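Local coordinates for protein L-threonine-O-3-phosphate decarboxylase (PDB 3FKD) that probably binds pyridoxal 5'-phosphate and is thought to act as a decarboxylase of L-threonine O-3-phosphate, at residues V170-T174 / L248-Q254; F260-L264 / N328-I332; T278-L284 / S316-T322. All blocks are in the same frame, centred on the assembly; numbering follows the deposited sequence.

How the interactions relate
Interactions 1 and 2 both use helix 250-266, its first turn in interaction 1 and a later turn in interaction 2, with centres about 19 Å apart. Interaction 1 is partly buried and mixed in character, joining a loop to the helix start through aromatic, aliphatic and amide contacts. Interaction 2 is buried and carried by apolar and ring contacts between two helices. Interaction 3, buried as well, is a strand pair held by main-chain hydrogen bonds. It touches both others: Trp253 NE1 lies 2.8 Å from Thr322 O, a probable hydrogen bond to interaction 1, while Phe331 CZ of interaction 2 packs on Ile320 CD1. The helix pair thus lies against the sheet.

Interaction 1 of 3, residues V170-T174 / L248-Q254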
loop_
_atom_site.group_PDB
_atom_site.type_symbol
_atom_site.label_atom_id
_atom_site.label_comp_id
_atom_site.label_asym_id
_atom_site.label_seq_id
_atom_site.Cartn_x
_atom_site.Cartn_y
_atom_site.Cartn_z
ATOM N N VAL A 170 7.147 15.302 -13.879
ATOM C CA VAL A 170 8.402 15.886 -14.278
ATOM C C VAL A 170 8.717 15.524 -15.726
ATOM O O VAL A 170 9.424 16.248 -16.394
ATOM C CB VAL A 170 9.546 15.455 -13.365
ATOM C CG1 VAL A 170 10.276 14.256 -13.948
ATOM C CG2 VAL A 170 10.497 16.607 -13.162
ATOM N N SER A 171 8.170 14.426 -16.231
ATOM C CA SER A 171 8.391 14.087 -17.627
ATOM C C SER A 171 7.296 14.589 -18.637
ATOM O O SER A 171 7.408 14.392 -19.859
ATOM C CB SER A 171 8.701 12.568 -17.759
ATOM O OG SER A 171 7.509 11.860 -18.031
ATOM N N PHE A 172 6.260 15.246 -18.124
ATOM C CA PHE A 172 5.194 15.841 -18.944
ATOM C C PHE A 172 5.587 17.257 -19.404
ATOM O O PHE A 172 4.745 18.066 -19.674
ATOM C CB PHE A 172 3.874 15.954 -18.146
ATOM C CG PHE A 172 3.205 14.634 -17.838
ATOM C CD1 PHE A 172 1.827 14.554 -17.775
ATOM C CD2 PHE A 172 3.953 13.482 -17.596
ATOM C CE1 PHE A 172 1.196 13.364 -17.483
ATOM C CE2 PHE A 172 3.338 12.278 -17.306
ATOM C CZ PHE A 172 1.962 12.208 -17.250
ATOM N N THR A 173 6.882 17.533 -19.437
ATOM C CA THR A 173 7.414 18.812 -19.858
ATOM C C THR A 173 8.791 18.656 -20.521
ATOM O O THR A 173 9.601 17.775 -20.151
ATOM C CB THR A 173 7.572 19.814 -18.707
ATOM O OG1 THR A 173 8.016 21.062 -19.244
ATOM C CG2 THR A 173 8.638 19.335 -17.711
ATOM N N THR A 174 9.018 19.554 -21.483
ATOM C CA THR A 174 10.223 19.714 -22.299
ATOM C C THR A 174 11.285 20.531 -21.578
ATOM O O THR A 174 12.459 20.480 -21.914
ATOM C CB THR A 174 9.832 20.544 -23.546
ATOM O OG1 THR A 174 9.098 19.726 -24.465
ATOM C CG2 THR A 174 11.052 21.160 -24.235
ATOM N N LEU A 248 8.676 9.035 -22.916
ATOM C CA LEU A 248 7.346 9.517 -23.263
ATOM C C LEU A 248 7.432 10.501 -24.427
ATOM O O LEU A 248 8.311 11.358 -24.429
ATOM C CB LEU A 248 6.758 10.202 -22.019
ATOM C CG LEU A 248 5.300 10.591 -21.856
ATOM C CD1 LEU A 248 5.223 11.186 -20.471
ATOM C CD2 LEU A 248 4.841 11.608 -22.927
ATOM N N PRO A 249 6.528 10.400 -25.415
ATOM C CA PRO A 249 6.641 11.323 -26.555
ATOM C C PRO A 249 6.073 12.681 -26.199
ATOM O O PRO A 249 4.943 12.993 -26.594
ATOM C CB PRO A 249 5.771 10.667 -27.642
ATOM C CG PRO A 249 4.953 9.614 -26.953
ATOM C CD PRO A 249 5.282 9.630 -25.471
ATOM N N ILE A 250 6.837 13.475 -25.459
ATOM C CA ILE A 250 6.322 14.703 -24.895
ATOM C C ILE A 250 6.151 15.855 -25.905
ATOM O O ILE A 250 5.238 16.655 -25.738
ATOM C CB ILE A 250 7.115 15.176 -23.661
ATOM C CG1 ILE A 250 6.355 16.318 -22.965
ATOM C CG2 ILE A 250 8.516 15.607 -24.047
ATOM C CD1 ILE A 250 4.931 15.998 -22.652
ATOM N N ARG A 251 6.992 15.942 -26.939
ATOM C CA ARG A 251 6.819 17.019 -27.920
ATOM C C ARG A 251 5.537 16.809 -28.688
ATOM O O ARG A 251 4.707 17.707 -28.809
ATOM C CB ARG A 251 7.987 17.131 -28.892
ATOM C CG ARG A 251 9.231 17.618 -28.232
ATOM C CD ARG A 251 10.063 18.502 -29.137
ATOM N NE ARG A 251 10.811 19.469 -28.333
ATOM C CZ ARG A 251 11.768 19.145 -27.457
ATOM N NH1 ARG A 251 12.119 17.864 -27.275
ATOM N NH2 ARG A 251 12.371 20.110 -26.761
ATOM N N LYS A 252 5.356 15.598 -29.166
ATOM C CA LYS A 252 4.162 15.299 -29.913
ATOM C C LYS A 252 2.858 15.462 -29.063
ATOM O O LYS A 252 1.835 15.957 -29.538
ATOM C CB LYS A 252 4.355 13.926 -30.565
ATOM C CG LYS A 252 3.111 13.182 -30.915
ATOM C CD LYS A 252 2.712 12.226 -29.780
ATOM C CE LYS A 252 1.815 11.154 -30.351
ATOM N NZ LYS A 252 2.245 10.843 -31.791
ATOM N N TRP A 253 2.898 15.074 -27.797
ATOM C CA TRP A 253 1.752 15.284 -26.918
ATOM C C TRP A 253 1.458 16.782 -26.654
ATOM O O TRP A 253 0.316 17.218 -26.657
ATOM C CB TRP A 253 2.018 14.589 -25.593
ATOM C CG TRP A 253 0.783 14.254 -24.800
ATOM C CD1 TRP A 253 -0.520 14.270 -25.233
ATOM C CD2 TRP A 253 0.755 13.787 -23.445
ATOM N NE1 TRP A 253 -1.356 13.877 -24.215
ATOM C CE2 TRP A 253 -0.598 13.549 -23.115
ATOM C CE3 TRP A 253 1.745 13.528 -22.480
ATOM C CZ2 TRP A 253 -0.984 13.072 -21.855
ATOM C CZ3 TRP A 253 1.360 13.072 -21.237
ATOM C CH2 TRP A 253 0.002 12.850 -20.930
ATOM N N GLN A 254 2.516 17.530 -26.389
ATOM C CA GLN A 254 2.494 18.942 -26.059
ATOM C C GLN A 254 1.915 19.683 -27.257
ATOM O O GLN A 254 1.077 20.560 -27.121
ATOM C CB GLN A 254 3.945 19.363 -25.827
ATOM C CG GLN A 254 4.247 20.514 -24.935
ATOM C CD GLN A 254 5.688 20.410 -24.387
ATOM O OE1 GLN A 254 5.938 20.471 -23.156
ATOM N NE2 GLN A 254 6.641 20.205 -25.307
#
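Thr174 and Gln254 form the polar end of this contact, where the loop 170-174 meets the start of helix 250-266. Gln254 NE2 donates to Thr174 OG1 at 2.6 Å, and the N-H...O angle of 172° is almost straight. The hydroxyl lies close to the amide plane, so the donor N-H aims directly at it. Thr174 CG2, anti to the backbone N, points the other way, toward the Arg251 guanidinium, while OG1 lies above that group near its rim.

Phe172 works at the apolar end. Its CB starts away from the helix, but with CG beside the backbone N (chi1 -69°) the ring swings back against Trp253. CE1 comes 3.7 Å from Trp253 CH2, and the planes meet obliquely at 58°. Trp253 CZ3 lies over one ring face, and Leu248 CD1 comes in obliquely from the same side, 3.8 Å from CE2. Between the two ends Ile250 packs on main chain: its CD1 is 3.5 Å from Phe172 C, and CG1 reaches Thr173 N at 3.8 Å.

Phe172 O is held by Thr277 OG1, which ties the loop to the segment ahead of strand 279-284. Pro249, centre of an inverse gamma turn, occupies the N-cap position of the helix. The loop follows strand 162-166 of the seven-stranded sheet, so the contact joins the large domain to the C-terminal domain, as in fold type I pyridoxal phosphate enzymes.

Interaction 2 of 3, residues F260-L264 / N328-I332; sequences FITAL and NQLFI
Phe260 and Asn328, with CA atoms 6.5 Å apart, and Leu264 and Ile332, at 6.9 Å, set the register of two nearly parallel helix segments, whose axes approach to 10.4 Å and differ by 13° in direction. Phe260 fills the space between them. Its CG is anti to the backbone N (chi1 -164°), which carries the ring from its own helix to the neighbouring one. There Asn328 CB sits over one face, 3.9 Å from the ring centroid, in a CH-pi contact. The amide beyond it runs almost parallel to the ring, stacked on it, and OD1 lies over the same face. Leu264 CD1, from the next turn of the first helix, lies over the opposite face.

The far edge of the ring is directed at Phe331. CZ of Phe260 meets CD2 of Phe331 at 3.7 Å, and the planes stand at 86°, an offset edge-to-face pair. One turn after Asn328, Ile332 CD1 continues the contact: it lies 3.6 Å from Ala263 CB and close to Leu264 CD2. Leu264 CD2 also reaches the edge of the Phe331 ring at CE2, 3.9 Å away.

On the side toward the sheet, Phe260 and Phe331 both pack on Ile320 of strand 317-321. The two aromatic rings thus meet between helix and sheet, and the joint depends on shape and dispersion. The one polar group in it, the Asn328 amide, is served outside the helix pair, weakly by Gln323 N at OD1.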
loop_
_atom_site.group_PDB
_atom_site.type_symbol
_atom_site.label_atom_id
_atom_site.label_comp_id
_atom_site.label_asym_id
_atom_site.label_seq_id
_atom_site.Cartn_x
_atom_site.Cartn_y
_atom_site.Cartn_z
ATOM N N PHE A 260 -5.240 21.433 -29.619
ATOM C CA PHE A 260 -6.460 21.173 -28.864
ATOM C C PHE A 260 -6.970 22.452 -28.189
ATOM O O PHE A 260 -8.157 22.760 -28.277
ATOM C CB PHE A 260 -6.214 20.067 -27.844
ATOM C CG PHE A 260 -7.472 19.444 -27.267
ATOM C CD1 PHE A 260 -8.703 19.638 -27.851
ATOM C CD2 PHE A 260 -7.389 18.603 -26.170
ATOM C CE1 PHE A 260 -9.831 19.044 -27.336
ATOM C CE2 PHE A 260 -8.516 18.014 -25.673
ATOM C CZ PHE A 260 -9.743 18.250 -26.253
ATOM N N ILE A 261 -6.068 23.199 -27.549
ATOM C CA ILE A 261 -6.434 24.407 -26.820
ATOM C C ILE A 261 -6.921 25.545 -27.719
ATOM O O ILE A 261 -7.835 26.289 -27.360
ATOM C CB ILE A 261 -5.292 24.883 -25.901
ATOM C CG1 ILE A 261 -5.065 23.836 -24.773
ATOM C CG2 ILE A 261 -5.641 26.239 -25.311
ATOM C CD1 ILE A 261 -3.915 24.138 -23.812
ATOM N N THR A 262 -6.309 25.654 -28.891
ATOM C CA THR A 262 -6.672 26.608 -29.920
ATOM C C THR A 262 -8.098 26.388 -30.384
ATOM O O THR A 262 -8.919 27.326 -30.433
ATOM C CB THR A 262 -5.760 26.430 -31.143
ATOM O OG1 THR A 262 -4.396 26.701 -30.777
ATOM C CG2 THR A 262 -6.208 27.335 -32.274
ATOM N N ALA A 263 -8.399 25.162 -30.771
ATOM C CA ALA A 263 -9.757 24.838 -31.146
ATOM C C ALA A 263 -10.702 25.117 -29.981
ATOM O O ALA A 263 -11.748 25.732 -30.190
ATOM C CB ALA A 263 -9.876 23.416 -31.614
ATOM N N LEU A 264 -10.345 24.711 -28.756
ATOM C CA LEU A 264 -11.234 24.980 -27.649
ATOM C C LEU A 264 -11.552 26.479 -27.418
ATOM O O LEU A 264 -12.701 26.832 -27.117
ATOM C CB LEU A 264 -10.769 24.307 -26.357
ATOM C CG LEU A 264 -11.004 22.784 -26.301
ATOM C CD1 LEU A 264 -10.286 22.174 -25.141
ATOM C CD2 LEU A 264 -12.456 22.381 -26.291
ATOM N N ASN A 328 -9.612 14.194 -30.063
ATOM C CA ASN A 328 -9.683 15.587 -29.662
ATOM C C ASN A 328 -10.664 16.292 -30.583
ATOM O O ASN A 328 -11.532 17.034 -30.141
ATOM C CB ASN A 328 -8.302 16.271 -29.726
ATOM C CG ASN A 328 -7.290 15.656 -28.778
ATOM O OD1 ASN A 328 -7.648 14.959 -27.833
ATOM N ND2 ASN A 328 -6.004 15.921 -29.033
ATOM N N GLN A 329 -10.529 16.026 -31.876
ATOM C CA GLN A 329 -11.399 16.641 -32.863
ATOM C C GLN A 329 -12.849 16.303 -32.492
ATOM O O GLN A 329 -13.710 17.174 -32.354
ATOM C CB GLN A 329 -11.028 16.157 -34.272
ATOM C CG GLN A 329 -11.680 16.935 -35.426
ATOM C CD GLN A 329 -11.127 18.369 -35.612
ATOM O OE1 GLN A 329 -10.578 18.970 -34.668
ATOM N NE2 GLN A 329 -11.274 18.920 -36.838
ATOM N N LEU A 330 -13.092 15.024 -32.273
ATOM C CA LEU A 330 -14.416 14.535 -31.957
ATOM C C LEU A 330 -14.937 14.989 -30.573
ATOM O O LEU A 330 -16.146 14.946 -30.305
ATOM C CB LEU A 330 -14.382 13.028 -32.046
ATOM C CG LEU A 330 -15.659 12.286 -31.716
ATOM C CD1 LEU A 330 -16.848 13.000 -32.345
ATOM C CD2 LEU A 330 -15.504 10.836 -32.208
ATOM N N PHE A 331 -14.039 15.436 -29.703
ATOM C CA PHE A 331 -14.456 15.981 -28.424
ATOM C C PHE A 331 -14.920 17.426 -28.593
ATOM O O PHE A 331 -15.789 17.904 -27.874
ATOM C CB PHE A 331 -13.309 15.871 -27.413
ATOM C CG PHE A 331 -13.501 16.689 -26.180
ATOM C CD1 PHE A 331 -13.692 16.081 -24.960
ATOM C CD2 PHE A 331 -13.467 18.071 -26.235
ATOM C CE1 PHE A 331 -13.853 16.846 -23.806
ATOM C CE2 PHE A 331 -13.641 18.841 -25.101
ATOM C CZ PHE A 331 -13.830 18.235 -23.890
ATOM N N ILE A 332 -14.329 18.118 -29.559
ATOM C CA ILE A 332 -14.748 19.477 -29.891
ATOM C C ILE A 332 -16.207 19.577 -30.411
ATOM O O ILE A 332 -16.922 20.512 -30.081
ATOM C CB ILE A 332 -13.809 20.097 -30.915
ATOM C CG1 ILE A 332 -12.412 20.205 -30.336
ATOM C CG2 ILE A 332 -14.336 21.481 -31.358
ATOM C CD1 ILE A 332 -12.204 21.486 -29.613
#

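Interaction 3 of 3, residues T278-L284 / S316-T322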
loop_
_atom_site.group_PDB
_atom_site.type_symbol
_atom_site.label_atom_id
_atom_site.label_comp_id
_atom_site.label_asym_id
_atom_site.label_seq_id
_atom_site.Cartn_x
_atom_site.Cartn_y
_atom_site.Cartn_z
ATOM N N THR A 278 0.428 18.788 -20.675
ATOM C CA THR A 278 -0.536 18.149 -21.577
ATOM C C THR A 278 -1.963 17.951 -21.027
ATOM O O THR A 278 -2.835 17.405 -21.708
ATOM C CB THR A 278 -0.008 16.824 -22.057
ATOM O OG1 THR A 278 0.262 16.040 -20.910
ATOM C CG2 THR A 278 1.297 17.006 -22.776
ATOM N N PHE A 279 -2.197 18.391 -19.807
ATOM C CA PHE A 279 -3.569 18.551 -19.342
ATOM C C PHE A 279 -3.769 20.014 -18.911
ATOM O O PHE A 279 -2.798 20.741 -18.724
ATOM C CB PHE A 279 -3.856 17.599 -18.176
ATOM C CG PHE A 279 -2.867 17.714 -17.062
ATOM C CD1 PHE A 279 -3.022 18.671 -16.089
ATOM C CD2 PHE A 279 -1.764 16.863 -17.008
ATOM C CE1 PHE A 279 -2.094 18.791 -15.085
ATOM C CE2 PHE A 279 -0.834 16.968 -16.002
ATOM C CZ PHE A 279 -0.988 17.909 -15.032
ATOM N N PHE A 280 -5.020 20.428 -18.724
ATOM C CA PHE A 280 -5.350 21.851 -18.515
ATOM C C PHE A 280 -6.765 22.022 -17.945
ATOM O O PHE A 280 -7.610 21.151 -18.076
ATOM C CB PHE A 280 -5.216 22.648 -19.865
ATOM C CG PHE A 280 -5.977 22.022 -20.994
ATOM C CD1 PHE A 280 -7.339 22.251 -21.140
ATOM C CD2 PHE A 280 -5.357 21.134 -21.857
ATOM C CE1 PHE A 280 -8.054 21.651 -22.142
ATOM C CE2 PHE A 280 -6.070 20.511 -22.847
ATOM C CZ PHE A 280 -7.432 20.792 -23.006
ATOM N N LEU A 281 -7.022 23.163 -17.327
ATOM C CA LEU A 281 -8.370 23.541 -16.906
ATOM C C LEU A 281 -9.165 24.254 -18.067
ATOM O O LEU A 281 -8.641 25.114 -18.787
ATOM C CB LEU A 281 -8.243 24.446 -15.669
ATOM C CG LEU A 281 -8.421 24.008 -14.208
ATOM C CD1 LEU A 281 -8.464 22.530 -13.913
ATOM C CD2 LEU A 281 -7.373 24.675 -13.345
ATOM N N LEU A 282 -10.417 23.872 -18.277
ATOM C CA LEU A 282 -11.300 24.769 -18.990
ATOM C C LEU A 282 -12.512 25.242 -18.151
ATOM O O LEU A 282 -13.062 24.504 -17.314
ATOM C CB LEU A 282 -11.685 24.233 -20.375
ATOM C CG LEU A 282 -12.900 23.368 -20.704
ATOM C CD1 LEU A 282 -14.223 23.860 -20.056
ATOM C CD2 LEU A 282 -13.020 23.346 -22.233
ATOM N N ARG A 283 -12.897 26.498 -18.380
ATOM C CA ARG A 283 -14.030 27.120 -17.682
ATOM C C ARG A 283 -15.239 27.248 -18.587
ATOM O O ARG A 283 -15.138 27.769 -19.705
ATOM C CB ARG A 283 -13.642 28.514 -17.201
ATOM C CG ARG A 283 -14.353 28.966 -15.947
ATOM C CD ARG A 283 -14.099 30.436 -15.715
ATOM N NE ARG A 283 -14.004 30.718 -14.286
ATOM C CZ ARG A 283 -14.919 31.377 -13.591
ATOM N NH1 ARG A 283 -14.760 31.575 -12.290
ATOM N NH2 ARG A 283 -16.000 31.835 -14.210
ATOM N N LEU A 284 -16.374 26.745 -18.127
ATOM C CA LEU A 284 -17.624 27.042 -18.792
ATOM C C LEU A 284 -18.090 28.434 -18.384
ATOM O O LEU A 284 -18.204 28.704 -17.203
ATOM C CB LEU A 284 -18.678 26.023 -18.417
ATOM C CG LEU A 284 -18.289 24.592 -18.753
ATOM C CD1 LEU A 284 -19.507 23.710 -18.701
ATOM C CD2 LEU A 284 -17.717 24.552 -20.130
ATOM N N SER A 316 -17.778 25.565 -12.408
ATOM C CA SER A 316 -17.609 25.931 -13.806
ATOM C C SER A 316 -16.351 25.293 -14.418
ATOM O O SER A 316 -16.128 25.419 -15.614
ATOM C CB SER A 316 -17.549 27.447 -13.952
ATOM O OG SER A 316 -16.420 27.986 -13.286
ATOM N N TYR A 317 -15.537 24.619 -13.586
ATOM C CA TYR A 317 -14.246 24.088 -14.035
ATOM C C TYR A 317 -14.200 22.569 -14.295
ATOM O O TYR A 317 -14.657 21.777 -13.478
ATOM C CB TYR A 317 -13.142 24.436 -13.049
ATOM C CG TYR A 317 -12.744 25.881 -13.044
ATOM C CD1 TYR A 317 -13.377 26.794 -12.189
ATOM C CD2 TYR A 317 -11.711 26.343 -13.838
ATOM C CE1 TYR A 317 -13.017 28.122 -12.146
ATOM C CE2 TYR A 317 -11.353 27.690 -13.808
ATOM C CZ TYR A 317 -12.013 28.570 -12.942
ATOM O OH TYR A 317 -11.681 29.902 -12.891
ATOM N N VAL A 318 -13.643 22.190 -15.445
ATOM C CA VAL A 318 -13.263 20.803 -15.706
ATOM C C VAL A 318 -11.771 20.702 -16.015
ATOM O O VAL A 318 -11.173 21.633 -16.546
ATOM C CB VAL A 318 -14.074 20.167 -16.869
ATOM C CG1 VAL A 318 -15.549 20.298 -16.615
ATOM C CG2 VAL A 318 -13.711 20.794 -18.190
ATOM N N ARG A 319 -11.166 19.576 -15.662
ATOM C CA ARG A 319 -9.803 19.286 -16.085
ATOM C C ARG A 319 -9.873 18.370 -17.310
ATOM O O ARG A 319 -10.602 17.379 -17.290
ATOM C CB ARG A 319 -8.986 18.610 -14.951
ATOM C CG ARG A 319 -7.460 18.593 -15.216
ATOM C CD ARG A 319 -6.687 17.833 -14.211
ATOM N NE ARG A 319 -7.181 16.477 -14.177
ATOM C CZ ARG A 319 -7.125 15.671 -13.124
ATOM N NH1 ARG A 319 -6.558 16.070 -11.980
ATOM N NH2 ARG A 319 -7.625 14.458 -13.237
ATOM N N ILE A 320 -9.122 18.711 -18.358
ATOM C CA ILE A 320 -9.056 17.910 -19.578
ATOM C C ILE A 320 -7.614 17.527 -19.984
ATOM O O ILE A 320 -6.758 18.410 -20.107
ATOM C CB ILE A 320 -9.631 18.670 -20.772
ATOM C CG1 ILE A 320 -10.976 19.331 -20.437
ATOM C CG2 ILE A 320 -9.709 17.765 -22.012
ATOM C CD1 ILE A 320 -12.163 18.531 -20.831
ATOM N N THR A 321 -7.353 16.225 -20.193
ATOM C CA THR A 321 -6.091 15.770 -20.769
ATOM C C THR A 321 -6.187 15.472 -22.262
ATOM O O THR A 321 -6.986 14.643 -22.690
ATOM C CB THR A 321 -5.569 14.473 -20.097
ATOM O OG1 THR A 321 -5.638 14.624 -18.684
ATOM C CG2 THR A 321 -4.113 14.160 -20.533
ATOM N N THR A 322 -5.332 16.122 -23.040
ATOM C CA THR A 322 -5.173 15.834 -24.469
ATOM C C THR A 322 -5.044 14.335 -24.788
ATOM O O THR A 322 -4.115 13.680 -24.360
ATOM C CB THR A 322 -3.942 16.565 -24.987
ATOM O OG1 THR A 322 -4.072 17.954 -24.673
ATOM C CG2 THR A 322 -3.687 16.314 -26.522
#
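Phe280, Leu282, Val318 and Ile320 line one face of this antiparallel strand pair and make its apolar centre. Phe280 CE1 lies 3.6 Å from Ile320 CB; chi1 of 52° places CG between the backbone N and the carbonyl carbon and lays the ring over the neighbouring strand, with Ile320 O above its centre. Leu282 and Val318 run side by side, pointing the same way, CD1 to CG2 at 3.6 Å. Leu335 of helix 325-339 packs on Leu282.

The strands, at 149°, are stitched by main-chain bonds at the hydrogen-bonded pairs Phe280-Ile320 and Leu282-Val318. Ile320 N donates to Phe280 O at 2.9 Å, and Leu282 N to Val318 O at 2.9 Å.

On the other face, Leu281 CG approaches Tyr317 CD2 at 4.1 Å. Outward from it, Arg283 CG lies over the Tyr317 ring in a CH-pi contact, while NE bonds to Tyr317 OH at 2.8 Å and 176°. The hydroxyl lies in the guanidinium plane, which stands at right angles to the ring. Ser316 OG is over the guanidinium face and bonded to Asp314. Thr322 N to Thr278 O closes the opposite end.

Both strands, between 302-306 and 270-272, are interior to the C-terminal-domain sheet of fold type I aminotransferases.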